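Local coordinates for protein lactate dehydrogenase (Eimeria maxima, PDB 6CT6) that probably catalyses the interconversion of pyruvate and lactate with NADH, and is bound here to NADH and oxamate, at residues B[80-85]-B[128-133]; B[192-197]-B[299-304]; B[269-274]-B[282-287]. One frame throughout, in Å; residues are numbered along the deposited sequence.

Contact 1 (B[80-85]-B[128-133]). With NAI (1,4-dihydronicotinamide adenine dinucleotide), chain D.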
loop_
_atom_site.group_PDB
_atom_site.type_symbol
_atom_site.label_atom_id
_atom_site.label_comp_id
_atom_site.label_asym_id
_atom_site.label_seq_id
_atom_site.Cartn_x
_atom_site.Cartn_y
_atom_site.Cartn_z
ATOM N N VAL B 80 12.246 -9.501 13.404
ATOM C CA VAL B 80 11.852 -10.168 12.169
ATOM C C VAL B 80 12.540 -9.463 11.008
ATOM O O VAL B 80 12.678 -8.236 11.007
ATOM C CB VAL B 80 10.319 -10.163 11.985
ATOM C CG1 VAL B 80 9.930 -10.771 10.643
ATOM C CG2 VAL B 80 9.639 -10.915 13.121
ATOM N N VAL B 81 12.974 -10.244 10.019
ATOM C CA VAL B 81 13.550 -9.724 8.783
ATOM C C VAL B 81 12.742 -10.302 7.627
ATOM O O VAL B 81 12.581 -11.525 7.530
ATOM C CB VAL B 81 15.039 -10.086 8.641
ATOM C CG1 VAL B 81 15.610 -9.527 7.340
ATOM C CG2 VAL B 81 15.848 -9.571 9.830
ATOM N N ILE B 82 12.231 -9.429 6.760
ATOM C CA ILE B 82 11.511 -9.842 5.556
ATOM C C ILE B 82 12.292 -9.332 4.350
ATOM O O ILE B 82 12.515 -8.122 4.213
ATOM C CB ILE B 82 10.062 -9.325 5.537
ATOM C CG1 ILE B 82 9.367 -9.600 6.878
ATOM C CG2 ILE B 82 9.293 -10.007 4.417
ATOM C CD1 ILE B 82 7.948 -9.044 6.979
ATOM N N ILE B 83 12.692 -10.251 3.470
ATOM C CA ILE B 83 13.652 -9.974 2.402
ATOM C C ILE B 83 12.915 -9.884 1.073
ATOM O O ILE B 83 12.277 -10.852 0.638
ATOM C CB ILE B 83 14.744 -11.052 2.326
ATOM C CG1 ILE B 83 15.536 -11.123 3.629
ATOM C CG2 ILE B 83 15.699 -10.772 1.160
ATOM C CD1 ILE B 83 16.329 -12.410 3.787
ATOM N N THR B 84 13.027 -8.730 0.415
ATOM C CA THR B 84 12.621 -8.580 -0.975
ATOM C C THR B 84 13.764 -8.065 -1.846
ATOM O O THR B 84 13.527 -7.654 -2.988
ATOM C CB THR B 84 11.411 -7.645 -1.080
ATOM O OG1 THR B 84 11.734 -6.360 -0.539
ATOM C CG2 THR B 84 10.201 -8.224 -0.348
ATOM N N ALA B 85 14.992 -8.078 -1.331
ATOM C CA ALA B 85 16.135 -7.541 -2.057
ATOM C C ALA B 85 16.380 -8.304 -3.353
ATOM O O ALA B 85 16.189 -9.521 -3.427
ATOM C CB ALA B 85 17.385 -7.604 -1.178
ATOM N N ILE B 128 11.892 -14.206 6.912
ATOM C CA ILE B 128 10.960 -14.553 5.842
ATOM C C ILE B 128 11.547 -14.027 4.537
ATOM O O ILE B 128 11.755 -12.816 4.394
ATOM C CB ILE B 128 9.565 -13.951 6.073
ATOM C CG1 ILE B 128 8.970 -14.406 7.410
ATOM C CG2 ILE B 128 8.635 -14.312 4.912
ATOM C CD1 ILE B 128 7.805 -13.538 7.876
ATOM N N ASN B 129 11.787 -14.917 3.578
ATOM C CA ASN B 129 12.251 -14.495 2.263
ATOM C C ASN B 129 11.099 -14.465 1.271
ATOM O O ASN B 129 10.183 -15.290 1.336
ATOM C CB ASN B 129 13.350 -15.404 1.715
ATOM C CG ASN B 129 13.871 -14.923 0.374
ATOM O OD1 ASN B 129 14.484 -13.860 0.288
ATOM N ND2 ASN B 129 13.606 -15.687 -0.683
ATOM N N ILE B 130 11.163 -13.512 0.344
ATOM C CA ILE B 130 10.175 -13.390 -0.720
ATOM C C ILE B 130 10.875 -13.452 -2.076
ATOM O O ILE B 130 10.289 -13.912 -3.060
ATOM C CB ILE B 130 9.360 -12.090 -0.566
ATOM C CG1 ILE B 130 8.619 -12.079 0.778
ATOM C CG2 ILE B 130 8.360 -11.946 -1.707
ATOM C CD1 ILE B 130 7.974 -10.745 1.120
ATOM N N THR B 131 12.135 -13.015 -2.135
ATOM C CA THR B 131 12.840 -12.887 -3.411
ATOM C C THR B 131 12.834 -14.200 -4.193
ATOM O O THR B 131 13.129 -15.268 -3.647
ATOM C CB THR B 131 14.281 -12.430 -3.164
ATOM O OG1 THR B 131 14.276 -11.163 -2.499
ATOM C CG2 THR B 131 15.054 -12.308 -4.477
ATOM N N ASN B 132 12.513 -14.108 -5.484
ATOM C CA ASN B 132 12.466 -15.271 -6.381
ATOM C C ASN B 132 13.823 -15.601 -7.016
ATOM O O ASN B 132 14.686 -14.726 -7.114
ATOM C CB ASN B 132 11.451 -15.030 -7.501
ATOM C CG ASN B 132 10.037 -15.389 -7.100
ATOM O OD1 ASN B 132 9.807 -16.370 -6.394
ATOM N ND2 ASN B 132 9.076 -14.590 -7.555
ATOM N N PRO B 133 14.018 -16.862 -7.454
ATOM C CA PRO B 133 13.153 -18.032 -7.255
ATOM C C PRO B 133 13.114 -18.447 -5.792
ATOM O O PRO B 133 14.134 -18.782 -5.189
ATOM C CB PRO B 133 13.800 -19.114 -8.127
ATOM C CG PRO B 133 15.194 -18.670 -8.317
ATOM C CD PRO B 133 15.140 -17.177 -8.349
HETATM P PA NAI D . 11.426 -4.169 -6.465
HETATM O O1A NAI D . 12.454 -4.070 -7.569
HETATM O O2A NAI D . 10.295 -3.169 -6.407
HETATM O O5B NAI D . 12.220 -4.104 -5.069
HETATM C C5B NAI D . 13.466 -4.776 -4.904
HETATM C C4B NAI D . 14.378 -3.866 -4.101
HETATM O O4B NAI D . 15.523 -4.566 -3.608
HETATM C C3B NAI D . 14.907 -2.704 -4.936
HETATM O O3B NAI D . 14.458 -1.470 -4.372
HETATM C C2B NAI D . 16.417 -2.828 -4.866
HETATM O O2B NAI D . 17.079 -1.564 -4.806
HETATM C C1B NAI D . 16.578 -3.611 -3.577
HETATM N N9A NAI D . 17.896 -4.255 -3.384
HETATM C C8A NAI D . 18.773 -4.713 -4.301
HETATM N N7A NAI D . 19.870 -5.227 -3.679
HETATM C C5A NAI D . 19.693 -5.089 -2.351
HETATM C C6A NAI D . 20.439 -5.408 -1.118
HETATM N N6A NAI D . 21.648 -6.003 -1.169
HETATM N N1A NAI D . 19.872 -5.087 0.068
HETATM C C2A NAI D . 18.665 -4.494 0.150
HETATM N N3A NAI D . 17.939 -4.177 -0.930
HETATM C C4A NAI D . 18.392 -4.445 -2.173
HETATM O O3 NAI D . 10.816 -5.666 -6.478
HETATM P PN NAI D . 9.474 -6.141 -5.710
HETATM O O1N NAI D . 8.290 -5.904 -6.616
HETATM O O2N NAI D . 9.481 -5.573 -4.310
HETATM O O5D NAI D . 9.723 -7.731 -5.636
HETATM C C5D NAI D . 10.819 -8.226 -4.874
HETATM C C4D NAI D . 11.005 -9.726 -5.054
HETATM O O4D NAI D . 9.841 -10.448 -4.632
HETATM C C3D NAI D . 11.240 -10.085 -6.513
HETATM O O3D NAI D . 12.300 -11.041 -6.587
HETATM C C2D NAI D . 9.932 -10.699 -6.953
HETATM O O2D NAI D . 10.075 -11.616 -8.039
HETATM C C1D NAI D . 9.505 -11.380 -5.664
HETATM N N1N NAI D . 8.100 -11.798 -5.575
HETATM C C2N NAI D . 7.889 -12.923 -4.891
HETATM C C3N NAI D . 6.632 -13.450 -4.698
HETATM C C7N NAI D . 6.528 -14.728 -3.918
HETATM O O7N NAI D . 7.494 -15.109 -3.276
HETATM N N7N NAI D . 5.402 -15.430 -3.951
HETATM C C4N NAI D . 5.410 -12.768 -5.253
HETATM C C5N NAI D . 5.761 -11.551 -5.980
HETATM C C6N NAI D . 7.079 -11.111 -6.104
#

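Contact 2 (B[192-197]-B[299-304]). With GLC (alpha-D-glucopyranose), chain E.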
loop_
_atom_site.group_PDB
_atom_site.type_symbol
_atom_site.label_atom_id
_atom_site.label_comp_id
_atom_site.label_asym_id
_atom_site.label_seq_id
_atom_site.Cartn_x
_atom_site.Cartn_y
_atom_site.Cartn_z
ATOM N N LEU B 192 1.389 -26.834 -7.141
ATOM C CA LEU B 192 0.362 -27.872 -7.061
ATOM C C LEU B 192 -0.834 -27.388 -6.252
ATOM O O LEU B 192 -0.859 -27.535 -5.020
ATOM C CB LEU B 192 0.946 -29.139 -6.443
ATOM C CG LEU B 192 -0.012 -30.305 -6.199
ATOM C CD1 LEU B 192 -0.788 -30.654 -7.459
ATOM C CD2 LEU B 192 0.773 -31.505 -5.701
ATOM N N PRO B 193 -1.848 -26.809 -6.896
ATOM C CA PRO B 193 -3.124 -26.582 -6.199
ATOM C C PRO B 193 -3.771 -27.911 -5.842
ATOM O O PRO B 193 -4.036 -28.746 -6.712
ATOM C CB PRO B 193 -3.956 -25.795 -7.219
ATOM C CG PRO B 193 -2.972 -25.258 -8.204
ATOM C CD PRO B 193 -1.852 -26.239 -8.252
ATOM N N LEU B 194 -4.017 -28.109 -4.546
ATOM C CA LEU B 194 -4.538 -29.379 -4.035
ATOM C C LEU B 194 -6.061 -29.345 -4.075
ATOM O O LEU B 194 -6.743 -29.132 -3.071
ATOM C CB LEU B 194 -4.015 -29.639 -2.629
ATOM C CG LEU B 194 -2.531 -29.985 -2.514
ATOM C CD1 LEU B 194 -2.111 -30.048 -1.053
ATOM C CD2 LEU B 194 -2.225 -31.304 -3.207
ATOM N N MET B 195 -6.601 -29.588 -5.273
ATOM C CA MET B 195 -8.041 -29.482 -5.473
ATOM C C MET B 195 -8.806 -30.469 -4.601
ATOM O O MET B 195 -9.962 -30.211 -4.245
ATOM C CB MET B 195 -8.380 -29.701 -6.948
ATOM C CG MET B 195 -7.577 -28.830 -7.906
ATOM S SD MET B 195 -7.608 -27.073 -7.475
ATOM C CE MET B 195 -9.214 -26.592 -8.101
ATOM N N ARG B 196 -8.183 -31.594 -4.240
ATOM C CA ARG B 196 -8.870 -32.594 -3.429
ATOM C C ARG B 196 -9.075 -32.117 -1.996
ATOM O O ARG B 196 -10.008 -32.571 -1.323
ATOM C CB ARG B 196 -8.082 -33.906 -3.441
ATOM C CG ARG B 196 -8.662 -34.999 -2.550
ATOM C CD ARG B 196 -8.010 -36.351 -2.823
ATOM N NE ARG B 196 -6.651 -36.450 -2.293
ATOM C CZ ARG B 196 -6.339 -36.880 -1.073
ATOM N NH1 ARG B 196 -7.287 -37.251 -0.225
ATOM N NH2 ARG B 196 -5.066 -36.936 -0.695
ATOM N N TYR B 197 -8.227 -31.208 -1.518
ATOM C CA TYR B 197 -8.259 -30.750 -0.135
ATOM C C TYR B 197 -9.046 -29.455 0.054
ATOM O O TYR B 197 -9.088 -28.932 1.172
ATOM C CB TYR B 197 -6.834 -30.554 0.390
ATOM C CG TYR B 197 -6.126 -31.818 0.840
ATOM C CD1 TYR B 197 -6.304 -32.317 2.126
ATOM C CD2 TYR B 197 -5.253 -32.492 -0.006
ATOM C CE1 TYR B 197 -5.648 -33.460 2.550
ATOM C CE2 TYR B 197 -4.591 -33.638 0.412
ATOM C CZ TYR B 197 -4.793 -34.115 1.692
ATOM O OH TYR B 197 -4.142 -35.252 2.118
ATOM N N LEU B 299 0.942 -34.040 4.672
ATOM C CA LEU B 299 -0.330 -34.449 4.099
ATOM C C LEU B 299 -0.273 -35.900 3.630
ATOM O O LEU B 299 0.775 -36.406 3.218
ATOM C CB LEU B 299 -0.693 -33.543 2.922
ATOM C CG LEU B 299 -0.835 -32.046 3.217
ATOM C CD1 LEU B 299 -0.979 -31.256 1.922
ATOM C CD2 LEU B 299 -2.022 -31.786 4.122
ATOM N N ASP B 300 -1.423 -36.571 3.691
ATOM C CA ASP B 300 -1.540 -37.950 3.215
ATOM C C ASP B 300 -1.906 -37.936 1.730
ATOM O O ASP B 300 -3.000 -38.317 1.308
ATOM C CB ASP B 300 -2.562 -38.714 4.047
ATOM C CG ASP B 300 -2.603 -40.193 3.710
ATOM O OD1 ASP B 300 -1.616 -40.702 3.137
ATOM O OD2 ASP B 300 -3.618 -40.849 4.024
ATOM N N LEU B 301 -0.947 -37.472 0.930
ATOM C CA LEU B 301 -1.148 -37.362 -0.508
ATOM C C LEU B 301 -1.327 -38.739 -1.138
ATOM O O LEU B 301 -0.713 -39.727 -0.724
ATOM C CB LEU B 301 0.039 -36.650 -1.164
ATOM C CG LEU B 301 0.337 -35.210 -0.731
ATOM C CD1 LEU B 301 1.603 -34.688 -1.403
ATOM C CD2 LEU B 301 -0.840 -34.305 -1.054
ATOM N N ASN B 302 -2.177 -38.793 -2.160
ATOM C CA ASN B 302 -2.366 -40.008 -2.933
ATOM C C ASN B 302 -1.285 -40.104 -4.011
ATOM O O ASN B 302 -0.422 -39.231 -4.149
ATOM C CB ASN B 302 -3.775 -40.041 -3.526
ATOM C CG ASN B 302 -4.013 -38.943 -4.552
ATOM O OD1 ASN B 302 -3.073 -38.385 -5.116
ATOM N ND2 ASN B 302 -5.284 -38.635 -4.803
ATOM N N GLN B 303 -1.340 -41.177 -4.801
ATOM C CA GLN B 303 -0.264 -41.453 -5.749
ATOM C C GLN B 303 -0.190 -40.384 -6.834
ATOM O O GLN B 303 0.898 -39.895 -7.160
ATOM C CB GLN B 303 -0.455 -42.842 -6.357
ATOM C CG GLN B 303 -0.666 -43.936 -5.320
ATOM C CD GLN B 303 0.342 -43.869 -4.192
ATOM O OE1 GLN B 303 1.551 -43.872 -4.422
ATOM N NE2 GLN B 303 -0.153 -43.793 -2.961
ATOM N N GLU B 304 -1.335 -40.005 -7.408
ATOM C CA GLU B 304 -1.327 -38.959 -8.426
ATOM C C GLU B 304 -0.718 -37.672 -7.887
ATOM O O GLU B 304 0.079 -37.016 -8.568
ATOM C CB GLU B 304 -2.745 -38.693 -8.936
ATOM C CG GLU B 304 -2.862 -37.418 -9.774
ATOM C CD GLU B 304 -4.248 -37.205 -10.347
ATOM O OE1 GLU B 304 -5.008 -38.189 -10.460
ATOM O OE2 GLU B 304 -4.576 -36.046 -10.681
HETATM C C1 GLC E . -5.003 -32.082 -11.589
HETATM C C2 GLC E . -5.654 -32.225 -10.169
HETATM C C3 GLC E . -7.175 -32.460 -10.288
HETATM C C4 GLC E . -7.708 -31.321 -11.115
HETATM C C5 GLC E . -7.208 -31.582 -12.521
HETATM C C6 GLC E . -7.915 -30.534 -13.400
HETATM O O1 GLC E . -4.686 -33.353 -12.083
HETATM O O2 GLC E . -5.094 -33.309 -9.479
HETATM O O3 GLC E . -7.758 -32.388 -9.017
HETATM O O4 GLC E . -9.110 -31.382 -11.135
HETATM O O5 GLC E . -5.810 -31.356 -12.549
HETATM O O6 GLC E . -7.688 -29.274 -12.829
#

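Contact 3 (B[269-274]-B[282-287])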
loop_
_atom_site.group_PDB
_atom_site.type_symbol
_atom_site.label_atom_id
_atom_site.label_comp_id
_atom_site.label_asym_id
_atom_site.label_seq_id
_atom_site.Cartn_x
_atom_site.Cartn_y
_atom_site.Cartn_z
ATOM N N CYS B 269 9.640 -24.348 3.506
ATOM C CA CYS B 269 10.310 -24.785 4.721
ATOM C C CYS B 269 11.416 -25.777 4.395
ATOM O O CYS B 269 11.316 -26.552 3.440
ATOM C CB CYS B 269 9.328 -25.456 5.692
ATOM S SG CYS B 269 8.049 -24.384 6.347
ATOM N N TYR B 270 12.463 -25.761 5.218
ATOM C CA TYR B 270 13.533 -26.745 5.097
ATOM C C TYR B 270 13.015 -28.122 5.499
ATOM O O TYR B 270 12.538 -28.312 6.623
ATOM C CB TYR B 270 14.721 -26.352 5.970
ATOM C CG TYR B 270 15.845 -27.357 5.926
ATOM C CD1 TYR B 270 16.804 -27.313 4.923
ATOM C CD2 TYR B 270 15.945 -28.354 6.886
ATOM C CE1 TYR B 270 17.832 -28.236 4.879
ATOM C CE2 TYR B 270 16.967 -29.281 6.851
ATOM C CZ TYR B 270 17.909 -29.218 5.846
ATOM O OH TYR B 270 18.927 -30.143 5.814
ATOM N N LEU B 271 13.116 -29.083 4.584
ATOM C CA LEU B 271 12.650 -30.445 4.804
ATOM C C LEU B 271 13.810 -31.420 4.667
ATOM O O LEU B 271 14.650 -31.275 3.774
ATOM C CB LEU B 271 11.558 -30.819 3.801
ATOM C CG LEU B 271 10.347 -29.893 3.726
ATOM C CD1 LEU B 271 9.475 -30.282 2.545
ATOM C CD2 LEU B 271 9.564 -29.938 5.024
ATOM N N ASN B 272 13.853 -32.417 5.553
ATOM C CA ASN B 272 14.796 -33.533 5.425
ATOM C C ASN B 272 14.032 -34.808 5.776
ATOM O O ASN B 272 14.015 -35.240 6.931
ATOM C CB ASN B 272 16.024 -33.350 6.307
ATOM C CG ASN B 272 17.175 -34.241 5.881
ATOM O OD1 ASN B 272 17.859 -33.960 4.897
ATOM N ND2 ASN B 272 17.391 -35.326 6.617
ATOM N N GLY B 273 13.402 -35.404 4.765
ATOM C CA GLY B 273 12.585 -36.584 4.956
ATOM C C GLY B 273 11.157 -36.365 4.507
ATOM O O GLY B 273 10.640 -37.102 3.662
ATOM N N GLN B 274 10.515 -35.338 5.059
ATOM C CA GLN B 274 9.113 -35.081 4.759
ATOM C C GLN B 274 8.920 -34.860 3.266
ATOM O O GLN B 274 9.751 -34.238 2.599
ATOM C CB GLN B 274 8.615 -33.854 5.528
ATOM C CG GLN B 274 8.899 -33.866 7.025
ATOM C CD GLN B 274 10.221 -33.209 7.374
ATOM O OE1 GLN B 274 11.132 -33.141 6.548
ATOM N NE2 GLN B 274 10.328 -32.710 8.602
ATOM N N LEU B 282 10.691 -26.515 0.317
ATOM C CA LEU B 282 9.507 -26.780 -0.487
ATOM C C LEU B 282 8.299 -26.179 0.218
ATOM O O LEU B 282 8.243 -26.132 1.449
ATOM C CB LEU B 282 9.306 -28.285 -0.711
ATOM C CG LEU B 282 8.297 -28.705 -1.780
ATOM C CD1 LEU B 282 8.839 -28.430 -3.178
ATOM C CD2 LEU B 282 7.930 -30.174 -1.630
ATOM N N GLY B 283 7.336 -25.723 -0.577
ATOM C CA GLY B 283 6.110 -25.164 -0.037
ATOM C C GLY B 283 5.213 -26.209 0.591
ATOM O O GLY B 283 4.605 -27.016 -0.118
ATOM N N VAL B 284 5.120 -26.212 1.921
ATOM C CA VAL B 284 4.306 -27.186 2.640
ATOM C C VAL B 284 3.567 -26.486 3.775
ATOM O O VAL B 284 3.987 -25.424 4.250
ATOM C CB VAL B 284 5.155 -28.346 3.201
ATOM C CG1 VAL B 284 5.839 -29.097 2.070
ATOM C CG2 VAL B 284 6.189 -27.826 4.195
ATOM N N PRO B 285 2.462 -27.072 4.231
ATOM C CA PRO B 285 1.758 -26.498 5.388
ATOM C C PRO B 285 2.592 -26.602 6.657
ATOM O O PRO B 285 3.105 -27.669 7.000
ATOM C CB PRO B 285 0.475 -27.333 5.475
ATOM C CG PRO B 285 0.768 -28.590 4.726
ATOM C CD PRO B 285 1.725 -28.206 3.645
ATOM N N CYS B 286 2.726 -25.475 7.356
ATOM C CA CYS B 286 3.479 -25.413 8.601
ATOM C C CYS B 286 2.764 -24.482 9.572
ATOM O O CYS B 286 1.893 -23.699 9.186
ATOM C CB CYS B 286 4.919 -24.932 8.371
ATOM S SG CYS B 286 5.062 -23.178 7.991
ATOM N N ILE B 287 3.149 -24.573 10.845
ATOM C CA ILE B 287 2.580 -23.761 11.917
ATOM C C ILE B 287 3.641 -22.774 12.382
ATOM O O ILE B 287 4.747 -23.179 12.765
ATOM C CB ILE B 287 2.106 -24.626 13.100
ATOM C CG1 ILE B 287 1.095 -25.685 12.646
ATOM C CG2 ILE B 287 1.524 -23.741 14.210
ATOM C CD1 ILE B 287 -0.196 -25.128 12.081
#

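Contact 1 (B[80-85]-B[128-133])
Ile130 meets three residues of 80-85 and also the cofactor. Its CB sits 3.4 Å from Ile83 O, the same oxygen that accepts the Ile130 backbone N-H. With CG1 beside the backbone N (chi1 -60°), CG2 falls anti to that N and faces the cofactor, 3.4 Å from C2N of the nicotinamide ring. CG1 carries CD1 to 3.6 Å from Ile82 CG2, and CD1 also rests on Thr84 CG2, since Thr84 lies alongside Ile130 and points the same way. Met24 of helix 19-31 touches Ile82, Thr84 and Ile130, and Ala250 of helix 244-259 touches Ile130.

The two segments are neighbouring parallel strands of the Rossmann fold, 80-83 and 126-129. Ile82 pairs with Ile128, and Ile83 with Asn129. Ile128 N donates to Val81 O (2.8 Å). Ile83 N to Ile128 O continues the pairing. As is usual in this fold, the dinucleotide lies across the C-terminal strand ends.

Past the strands, Thr131 OG1 donates to Ala85 O at 2.7 Å, from 29° off the carbonyl plane. This ties the two loops together where they line the cofactor. Asn129 ND2 bonds Thr131 O at 3.0 Å, on a lone pair, and so bridges the turn of its own segment. Asn132 grips the nicotinamide ribose twice: its N donates to O3D at 3.3 Å and its ND2 to O2D at 3.2 Å. The same ND2 also bonds oxamate, and a cis peptide bond to Pro133 follows.

Contact 2 (B[192-197]-B[299-304])
Leu194 and Leu299 each hold CG beside the backbone N, with chi1 -71° and -59°. This aims the two side chains at each other, tip to tip. Their CD1 atoms are 3.4 Å apart, tighter than usual carbon contact. The contact belongs to the alpha/beta C-terminal domain. It joins an inverse gamma turn centred on Leu194, in the segment that holds strand 192-193, to a second inverse gamma turn centred on Asp300, which leads into helix 303-328.

Leu301 sends its side chain across that of Leu194 at about a right angle, with CD2 of Leu301 3.9 Å from CD2 of Leu194. Leu301 CD2 also lies 4.1 Å from Tyr197 CE2. Ile184 of strand 179-184 packs on Leu194, and Leu309 of helix 303-328 on Leu301.

The polar side is built on Asp300 O. The Arg196 side chain runs extended through chi1 and chi2, then bends at chi3 (74°), which brings NH2 within 3.2 Å of Asp300 O. The oxygen lies near the guanidinium plane, but the donor is tilted from the carbonyl plane. Tyr197 OH adds a weak bond to the same oxygen. The main partner of Arg196 is Glu305, salt-bridged to NE. Glu305 also gives its backbone N to OD1 of Asn302, the N-cap of helix 303-328.

A bound glucose sits by both segments. Met195 CB is 3.4 Å from its O3. Glu304 reaches it with an extended chain, and its OE2 accepts from O1 at 3.0 Å and from O2 at 3.0 Å.

Contact 3 (B[269-274]-B[282-287])
Cys269 and Cys286 bring their sulfurs together, with SG to SG at 3.6 Å. That is a van der Waals contact, far too long for a disulfide. Cys269 SG also lies 3.8 Å from Cys286 CB. Cys286 places its sulfur between the backbone N and the carbonyl carbon (chi1 73°), and this turns it to Cys269.

The second apolar group forms around Leu271. Its CD1 meets Leu282 CB at 3.8 Å and Val284 CG1 at 3.9 Å, and its CD2 lies 4.1 Å from Val284 CG2. The fork of Leu271 thus faces the fork of Val284, end against end. Cys269 CB touches Val284 CG2 more loosely.

Behind these side chains is the backbone pairing of a beta hairpin, strands 263-272 and 281-289. Cys269 and Leu282 are an antiparallel hydrogen-bonded pair. Cys269 N donates to Leu282 O at 3.1 Å, and Leu282 N donates to Cys269 O at 3.2 Å. The short strand axes lie at 93° to each other, so the hairpin is strongly twisted or bent here. The pairing continues on either side, from Leu271 with His280 to Val284 with Ser267 and Cys286 with Phe265.

Further out, Ile296 of strand 294-296 touches both Leu271 and Val284, and Leu309 and Ile313 of helix 303-328 pack on Leu282. Tyr270 stacks edge-to-face with Tyr281, makes a cation-pi contact with Lys149 and bonds Asn279 through its hydroxyl. Within 269-274, Gln274 OE1 accepts from Asn272 N at 3.0 Å.

Contact 1 lies near the centre of the chain and at the cofactor site, holding residues of the NADH pocket and one residue of the oxamate pocket. Contact 3 lies in the same mixed sheet, where strand 152-155 separates 126-129 from 263-272. The centres of contacts 1 and 3 are about 17 Å apart, and the side chain of Cys269 is about 13 Å from NADH. Contact 2 is farther out, about 27 Å from contact 1 between centres, beside the bound glucose. Contacts 2 and 3 touch directly: Leu299 CG packs on Pro285 CG at 4.1 Å. They also share helix 303-328, whose Leu309 meets Leu301 of contact 2 and Leu282 of contact 3.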